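PDB 4O5J: uncharacterized protein from Helicobacter pylori, which probably acts as an outer-membrane adhesin, SabA, whose extracellular domain binds sialic acid-bearing glycans on host cells. Local coordinates for residues A102-T107 with K325-G330; M215-V220 with A230-N235; F97-A102 with E320-K325. All coordinates share one frame; numbering follows the deposited sequence.

The last turn of helix 82-101 and the residue after it form F97-A102, and the loop that follows forms A102-T107, the first halves of contacts 3 and 1. About 110 residues later the chain returns beside them at M215-V220, and contact 2 closes a short loop onto A230-N235. After helix 313-320 it returns once more, through E320-K325 for contact 3 and K325-G330 for contact 1. These two contacts cross along the chain and share A102 and K325, and contact 2 is nested inside the long loop that each closes. T107 and F106 hydrogen-bond to M215 and N218, joining contact 1 to contact 2. Together the three tie the ends of two helices to a small two-stranded sheet.

Contact 1 (A102-T107 with K325-G330); sequences AGNYFT and KIPNAG
Neither segment is regular helix or strand: A102-Y105 forms a type II' beta turn closed by Y105 N on A102 O, and the loop K325-G330 comes nearest it where the CA atoms of Y105 and P327 lie 5.1 Å apart. K325 sends an extended side chain into the turn. Its NZ bonds to Y105 O at 2.7 Å and to A102 O at 3.0 Å, approaching both from above the carbonyl plane. A102 O thus takes two donors, K325 NZ from one face and Y105 N from the other. The ammonium is gripped further by the helix-end carbonyls of S99 and L100, so a buried charge is met by backbone oxygens.

N104 runs past K325 in the opposite direction. Its ND2 donates to K325 O (3.1 Å, 167° at the hydrogen), with the acceptor close to the amide plane, while OD1 lies alongside the lysine methylenes. Y105 has CG anti to the backbone N (chi1 -171°), which lays its ring against P327-N328. N328 N sits 3.6 Å above the ring centre. P327 CB touches Y105 CD1 at 3.7 Å, and N328 CB lies 3.5 Å from Y105 OH. N328 and A329 are poorly ordered, so this outer end is less certain than the lysine end.

P128 also touches the Y105 side chain, and P333 that of N104. A type II' beta turn follows the C-terminus of helix 82-101, and a lysine from a distant loop binds the carbonyls of the turn and of the helix end.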
# COMPACT_ATOMS: atom_id res chain seq x y z
N ALA A 102 -4.34 15.44 -17.16
CA ALA A 102 -4.83 15.44 -18.53
C ALA A 102 -6.36 15.54 -18.48
O ALA A 102 -6.91 16.65 -18.47
CB ALA A 102 -4.39 14.15 -19.25
N GLY A 103 -7.06 14.40 -18.52
CA GLY A 103 -8.49 14.42 -18.31
C GLY A 103 -9.21 15.20 -19.40
O GLY A 103 -8.88 15.06 -20.59
N ASN A 104 -10.15 16.06 -18.99
CA ASN A 104 -10.98 16.77 -19.93
C ASN A 104 -10.41 18.12 -20.32
O ASN A 104 -11.01 18.86 -21.11
CB ASN A 104 -12.41 16.90 -19.43
CG ASN A 104 -12.47 17.69 -18.06
OD1 ASN A 104 -11.54 18.41 -17.71
ND2 ASN A 104 -13.53 17.52 -17.32
N TYR A 105 -9.25 18.47 -19.76
CA TYR A 105 -8.60 19.74 -20.08
C TYR A 105 -7.19 19.68 -19.54
O TYR A 105 -6.98 19.79 -18.31
CB TYR A 105 -9.41 20.89 -19.44
CG TYR A 105 -8.95 22.24 -19.88
CD1 TYR A 105 -9.34 22.78 -21.12
CD2 TYR A 105 -8.14 23.00 -19.07
CE1 TYR A 105 -8.90 24.04 -21.54
CE2 TYR A 105 -7.71 24.26 -19.47
CZ TYR A 105 -8.08 24.76 -20.68
OH TYR A 105 -7.60 25.99 -21.04
N PHE A 106 -6.21 19.48 -20.43
CA PHE A 106 -4.86 19.15 -20.02
C PHE A 106 -4.14 20.32 -19.31
O PHE A 106 -4.45 21.47 -19.53
CB PHE A 106 -3.97 18.74 -21.21
CG PHE A 106 -4.65 17.78 -22.20
CD1 PHE A 106 -5.67 16.93 -21.77
CD2 PHE A 106 -4.23 17.75 -23.52
CE1 PHE A 106 -6.30 16.04 -22.66
CE2 PHE A 106 -4.85 16.82 -24.44
CZ PHE A 106 -5.91 16.00 -24.00
N THR A 107 -3.14 19.95 -18.51
CA THR A 107 -2.24 20.92 -17.91
C THR A 107 -1.02 21.09 -18.82
O THR A 107 0.00 21.67 -18.42
CB THR A 107 -1.80 20.45 -16.52
OG1 THR A 107 -1.09 19.22 -16.66
CG2 THR A 107 -3.01 20.25 -15.61
N LYS A 325 -13.37 18.79 -12.08
CA LYS A 325 -12.60 19.62 -13.00
C LYS A 325 -13.43 20.02 -14.21
O LYS A 325 -14.10 19.19 -14.79
CB LYS A 325 -11.36 18.89 -13.41
CG LYS A 325 -10.38 19.68 -14.24
CD LYS A 325 -9.14 18.78 -14.46
CE LYS A 325 -8.34 19.32 -15.64
NZ LYS A 325 -7.29 18.38 -16.06
N ILE A 326 -13.46 21.31 -14.55
CA ILE A 326 -14.21 21.74 -15.73
C ILE A 326 -13.30 22.41 -16.70
O ILE A 326 -12.36 23.09 -16.30
CB ILE A 326 -15.37 22.65 -15.40
CG1 ILE A 326 -14.89 23.89 -14.67
CG2 ILE A 326 -16.47 21.84 -14.60
CD1 ILE A 326 -15.87 24.45 -13.61
N PRO A 327 -13.54 22.19 -17.98
CA PRO A 327 -12.59 22.77 -18.93
C PRO A 327 -12.81 24.24 -19.09
O PRO A 327 -13.88 24.74 -18.86
CB PRO A 327 -12.86 21.99 -20.26
CG PRO A 327 -14.22 21.42 -20.13
CD PRO A 327 -14.53 21.30 -18.63
N ASN A 328 -11.78 24.93 -19.44
CA ASN A 328 -11.87 26.35 -19.68
C ASN A 328 -12.34 26.74 -21.14
O ASN A 328 -12.58 27.90 -21.42
CB ASN A 328 -10.50 26.92 -19.32
CG ASN A 328 -10.50 28.40 -19.24
OD1 ASN A 328 -10.43 29.10 -20.26
ND2 ASN A 328 -10.58 28.90 -18.04
N ALA A 329 -12.48 25.77 -22.05
CA ALA A 329 -12.90 25.99 -23.47
C ALA A 329 -13.34 24.61 -24.04
O ALA A 329 -12.79 23.54 -23.61
CB ALA A 329 -11.79 26.63 -24.33
N GLY A 330 -14.33 24.66 -24.97
CA GLY A 330 -15.02 23.53 -25.59
C GLY A 330 -16.11 22.91 -24.69
O GLY A 330 -16.45 23.42 -23.62

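Contact 2 (M215-V220 with A230-N235); sequences MWKNIV and AITSTN. With EDO (1,2-ethanediol), chain B.
Two waters bridge the backbones of M215-V220 and A230-N235, and direct strand pairing is reduced to a single bridge. M215 and T234 form an antiparallel non-hydrogen-bonded pair, their CA atoms 4.4 Å apart; the CA atoms of K217 and T232 are as close, at 4.2 Å. One direct hydrogen bond spans the segments, W216 N to S233 O at 3.0 Å; W216 N lies nearly along the C=O axis, but the bond is bent at the hydrogen (143°). W216 itself opens the 3-10 segment 216-218. Water 1 accepts from K217 N at 2.9 Å and donates toward T232 O and T234 OG1, linking the backbone of K217 to T232 and to the hydroxyl of T234. Water 2 bridges I219 O and I231 O, 2.8 Å from each.

W216 carries the apolar part. Its CG is anti to the carbonyl carbon (chi1 -73°), which turns the indole toward I231. I231 CG2 lies against the indole, 3.6 Å from W216 CD2, and CD1 of I231 follows along to CZ3. S233 O meets the same ring at its edge. The side chains of M215 and T234 lie on one face of the sheet, with M215 CG 3.7 Å from T234 OG1, whose hydroxyl also bonds to N135 O. On the solvent side, K217 bends at chi2 and lays CD along T232 CG2 at 3.9 Å. N235 ND2 holds an ethanediol, probably from the crystallisation liquor.

Helix 130-135 packs on M215 and K217, whereas helix 313-320 borders I231, where Y318 meets the indole edge-to-face and bonds to I231 N. Y240 adds a second ring beside W216, just ahead of helix 241-268, and on strand 214-215 M215 is backbone-bonded to T107.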
# COMPACT_ATOMS: atom_id res chain seq x y z
N MET A 215 0.89 22.49 -15.99
CA MET A 215 0.48 23.83 -15.58
C MET A 215 -0.75 23.72 -14.67
O MET A 215 -1.90 23.63 -15.17
CB MET A 215 0.16 24.66 -16.82
CG MET A 215 1.36 24.83 -17.74
SD MET A 215 0.99 25.74 -19.29
CE MET A 215 -0.03 24.54 -20.19
N TRP A 216 -0.55 23.70 -13.36
CA TRP A 216 -1.68 23.57 -12.42
C TRP A 216 -2.70 24.67 -12.54
O TRP A 216 -3.86 24.48 -12.21
CB TRP A 216 -1.21 23.46 -10.97
CG TRP A 216 -0.60 22.14 -10.64
CD1 TRP A 216 0.65 21.69 -11.00
CD2 TRP A 216 -1.19 21.09 -9.81
NE1 TRP A 216 0.87 20.40 -10.48
CE2 TRP A 216 -0.23 20.02 -9.74
CE3 TRP A 216 -2.40 20.96 -9.12
CZ2 TRP A 216 -0.46 18.86 -9.01
CZ3 TRP A 216 -2.65 19.81 -8.40
CH2 TRP A 216 -1.71 18.77 -8.33
N LYS A 217 -2.30 25.86 -13.03
CA LYS A 217 -3.24 26.94 -13.22
C LYS A 217 -4.32 26.57 -14.25
O LYS A 217 -5.44 27.14 -14.21
CB LYS A 217 -2.51 28.22 -13.65
CG LYS A 217 -3.40 29.44 -13.71
CD LYS A 217 -3.98 29.78 -12.28
CE LYS A 217 -4.91 31.01 -12.34
NZ LYS A 217 -5.51 31.32 -11.02
N ASN A 218 -4.02 25.61 -15.17
CA ASN A 218 -5.04 25.14 -16.13
C ASN A 218 -6.19 24.41 -15.42
O ASN A 218 -7.29 24.27 -16.00
CB ASN A 218 -4.42 24.23 -17.21
CG ASN A 218 -3.81 25.01 -18.35
OD1 ASN A 218 -3.52 26.21 -18.22
ND2 ASN A 218 -3.61 24.34 -19.51
N ILE A 219 -5.99 23.95 -14.18
CA ILE A 219 -7.00 23.19 -13.51
C ILE A 219 -8.02 24.10 -12.81
O ILE A 219 -7.64 24.86 -11.90
CB ILE A 219 -6.40 22.26 -12.47
CG1 ILE A 219 -5.52 21.21 -13.16
CG2 ILE A 219 -7.52 21.60 -11.67
CD1 ILE A 219 -4.53 20.49 -12.23
N VAL A 220 -9.29 24.02 -13.20
CA VAL A 220 -10.35 24.80 -12.60
C VAL A 220 -11.31 23.88 -11.87
O VAL A 220 -12.02 23.08 -12.49
CB VAL A 220 -11.15 25.58 -13.64
CG1 VAL A 220 -12.20 26.51 -12.94
CG2 VAL A 220 -10.18 26.43 -14.53
N ALA A 230 -5.11 27.46 -3.34
CA ALA A 230 -5.14 26.97 -4.77
C ALA A 230 -3.77 26.69 -5.27
O ALA A 230 -2.84 27.45 -4.99
CB ALA A 230 -5.79 28.02 -5.67
N ILE A 231 -3.60 25.63 -6.06
CA ILE A 231 -2.27 25.34 -6.65
C ILE A 231 -2.22 25.87 -8.07
O ILE A 231 -3.07 25.51 -8.92
CB ILE A 231 -1.97 23.86 -6.62
CG1 ILE A 231 -2.10 23.35 -5.18
CG2 ILE A 231 -0.60 23.59 -7.23
CD1 ILE A 231 -2.05 21.85 -5.07
N THR A 232 -1.22 26.74 -8.34
CA THR A 232 -1.16 27.49 -9.59
C THR A 232 0.23 27.41 -10.22
O THR A 232 0.52 28.10 -11.19
CB THR A 232 -1.50 29.00 -9.36
OG1 THR A 232 -0.43 29.57 -8.60
CG2 THR A 232 -2.81 29.18 -8.62
N SER A 233 1.12 26.65 -9.60
CA SER A 233 2.48 26.57 -10.07
C SER A 233 2.57 25.64 -11.35
O SER A 233 1.64 24.92 -11.70
CB SER A 233 3.37 26.00 -9.01
OG SER A 233 2.98 24.69 -8.63
N THR A 234 3.71 25.67 -12.00
CA THR A 234 4.00 24.89 -13.20
C THR A 234 5.30 24.18 -13.03
O THR A 234 6.30 24.79 -12.77
CB THR A 234 4.12 25.78 -14.45
OG1 THR A 234 2.82 26.36 -14.75
CG2 THR A 234 4.60 24.93 -15.68
N ASN A 235 5.30 22.86 -13.19
CA ASN A 235 6.55 22.11 -13.03
C ASN A 235 6.38 20.67 -13.48
O ASN A 235 5.22 20.22 -13.66
CB ASN A 235 7.02 22.16 -11.58
CG ASN A 235 8.55 22.16 -11.48
OD1 ASN A 235 9.26 21.58 -12.32
ND2 ASN A 235 9.07 22.84 -10.46
C1 EDO B . 7.26 22.43 -7.07
O1 EDO B . 7.03 23.39 -8.11
C2 EDO B . 6.45 22.78 -5.81
O2 EDO B . 5.94 21.58 -5.18
O HOH W 1 0.28 26.98 -13.81
O HOH W 2 -5.64 25.34 -10.03

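Contact 3 (F97-A102 with E320-K325); sequences FWSLYA and EKAYLK
This is a buried contact between the C-terminal turn of helix 82-101 and the short 3-10 segment that follows helix 313-320, with an apolar patch beside a lysine bound to backbone carbonyls. The backbones come closest at L100 and A322, whose CA atoms are 5.7 Å apart.

A322 points its methyl at the helix, and the CD2 branch of L100 meets A322 CB at 3.7 Å. The leucine CG is anti to its carbonyl carbon (chi1 -72°); CD1 continues the chain (chi2 176°), and CD2 does the touching. S99 flanks the same methyl, its OG 4.1 Å from A322 CB and 3.8 Å from A322 O.

The polar half is K325, whose NZ reaches the carbonyls that end the helix. It bonds to L100 O at 2.6 Å, from well above the carbonyl plane, and to S99 O at 3.0 Å, in the carbonyl plane. With A102 O and Y105 O, in the turn beyond the helix, four carbonyls surround an ammonium with three N-H, so the bonds are probably shared. K325 CD passes 3.5 Å from S99 O. A positive charge at the negative end of a helix dipole is probably stabilised there. L324 N bonds to K321 O and K325 N to A322 O, and the lysine directly follows the 3-10 segment.

Elsewhere on this helix turn, W98 packs on helices 146-163 and 193-209, while F97 and Y101 lie against strand 214-215. Y323 is turned away from the helix toward the loop at R338 and V340, before helix 343-396.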
# COMPACT_ATOMS: atom_id res chain seq x y z
N PHE A 97 -5.17 11.13 -10.63
CA PHE A 97 -4.10 12.00 -11.08
C PHE A 97 -4.17 12.26 -12.58
O PHE A 97 -4.00 13.39 -13.07
CB PHE A 97 -2.72 11.46 -10.69
CG PHE A 97 -1.62 12.34 -11.16
CD1 PHE A 97 -1.26 13.46 -10.44
CD2 PHE A 97 -0.99 12.11 -12.38
CE1 PHE A 97 -0.27 14.31 -10.90
CE2 PHE A 97 -0.01 12.95 -12.85
CZ PHE A 97 0.38 14.05 -12.11
N TRP A 98 -4.39 11.19 -13.34
CA TRP A 98 -4.51 11.34 -14.81
C TRP A 98 -5.58 12.35 -15.13
O TRP A 98 -5.46 13.22 -16.02
CB TRP A 98 -4.87 9.99 -15.45
CG TRP A 98 -5.22 10.20 -16.86
CD1 TRP A 98 -6.47 10.26 -17.40
CD2 TRP A 98 -4.28 10.46 -17.96
NE1 TRP A 98 -6.39 10.51 -18.76
CE2 TRP A 98 -5.08 10.63 -19.15
CE3 TRP A 98 -2.90 10.58 -18.05
CZ2 TRP A 98 -4.51 10.90 -20.40
CZ3 TRP A 98 -2.32 10.83 -19.31
CH2 TRP A 98 -3.13 10.99 -20.46
N SER A 99 -6.68 12.26 -14.40
CA SER A 99 -7.80 13.21 -14.56
C SER A 99 -7.35 14.67 -14.32
O SER A 99 -7.77 15.59 -15.06
CB SER A 99 -8.89 12.82 -13.61
OG SER A 99 -9.99 13.61 -13.86
N LEU A 100 -6.47 14.90 -13.33
CA LEU A 100 -5.97 16.26 -13.05
C LEU A 100 -5.01 16.71 -14.13
O LEU A 100 -5.13 17.81 -14.70
CB LEU A 100 -5.23 16.31 -11.70
CG LEU A 100 -6.04 16.22 -10.45
CD1 LEU A 100 -5.08 16.19 -9.23
CD2 LEU A 100 -7.06 17.39 -10.36
N TYR A 101 -3.99 15.86 -14.35
CA TYR A 101 -2.90 16.11 -15.30
C TYR A 101 -3.41 16.32 -16.74
O TYR A 101 -2.99 17.26 -17.47
CB TYR A 101 -2.00 14.92 -15.19
CG TYR A 101 -0.87 14.78 -16.18
CD1 TYR A 101 0.26 15.56 -16.08
CD2 TYR A 101 -0.88 13.75 -17.17
CE1 TYR A 101 1.36 15.40 -16.93
CE2 TYR A 101 0.22 13.57 -18.02
CZ TYR A 101 1.31 14.39 -17.89
OH TYR A 101 2.42 14.20 -18.73
N ALA A 102 -4.34 15.44 -17.16
CA ALA A 102 -4.83 15.44 -18.53
C ALA A 102 -6.36 15.54 -18.48
O ALA A 102 -6.91 16.65 -18.47
CB ALA A 102 -4.39 14.15 -19.25
N GLU A 320 -8.93 14.40 -4.69
CA GLU A 320 -10.28 13.97 -4.27
C GLU A 320 -11.35 14.63 -5.11
O GLU A 320 -12.42 14.06 -5.31
CB GLU A 320 -10.56 14.45 -2.84
CG GLU A 320 -9.96 13.54 -1.86
CD GLU A 320 -10.35 13.98 -0.46
OE1 GLU A 320 -10.31 15.24 -0.26
OE2 GLU A 320 -10.66 13.07 0.40
N LYS A 321 -11.08 15.84 -5.60
CA LYS A 321 -12.14 16.61 -6.28
C LYS A 321 -11.93 16.62 -7.80
O LYS A 321 -12.57 17.39 -8.53
CB LYS A 321 -12.21 18.03 -5.74
CG LYS A 321 -12.54 18.11 -4.27
CD LYS A 321 -13.96 17.84 -4.02
CE LYS A 321 -14.28 18.15 -2.58
NZ LYS A 321 -15.74 18.02 -2.56
N ALA A 322 -11.01 15.78 -8.28
CA ALA A 322 -10.58 15.81 -9.69
C ALA A 322 -11.78 15.65 -10.61
O ALA A 322 -11.77 16.15 -11.73
CB ALA A 322 -9.52 14.72 -9.97
N TYR A 323 -12.84 14.98 -10.13
CA TYR A 323 -13.99 14.70 -10.97
C TYR A 323 -14.80 15.95 -11.21
O TYR A 323 -15.68 15.93 -12.07
CB TYR A 323 -14.87 13.61 -10.35
CG TYR A 323 -15.62 14.08 -9.12
CD1 TYR A 323 -16.94 14.53 -9.20
CD2 TYR A 323 -15.01 14.10 -7.87
CE1 TYR A 323 -17.61 14.95 -8.05
CE2 TYR A 323 -15.69 14.52 -6.71
CZ TYR A 323 -16.97 14.94 -6.82
OH TYR A 323 -17.64 15.37 -5.69
N LEU A 324 -14.54 17.02 -10.46
CA LEU A 324 -15.25 18.29 -10.62
C LEU A 324 -14.51 19.23 -11.57
O LEU A 324 -14.94 20.34 -11.83
CB LEU A 324 -15.44 19.00 -9.26
CG LEU A 324 -16.42 18.22 -8.39
CD1 LEU A 324 -16.35 18.71 -6.96
CD2 LEU A 324 -17.84 18.30 -8.94
N LYS A 325 -13.37 18.79 -12.08
CA LYS A 325 -12.60 19.62 -13.00
C LYS A 325 -13.43 20.02 -14.21
O LYS A 325 -14.10 19.19 -14.79
CB LYS A 325 -11.36 18.89 -13.41
CG LYS A 325 -10.38 19.68 -14.24
CD LYS A 325 -9.14 18.78 -14.46
CE LYS A 325 -8.34 19.32 -15.64
NZ LYS A 325 -7.29 18.38 -16.06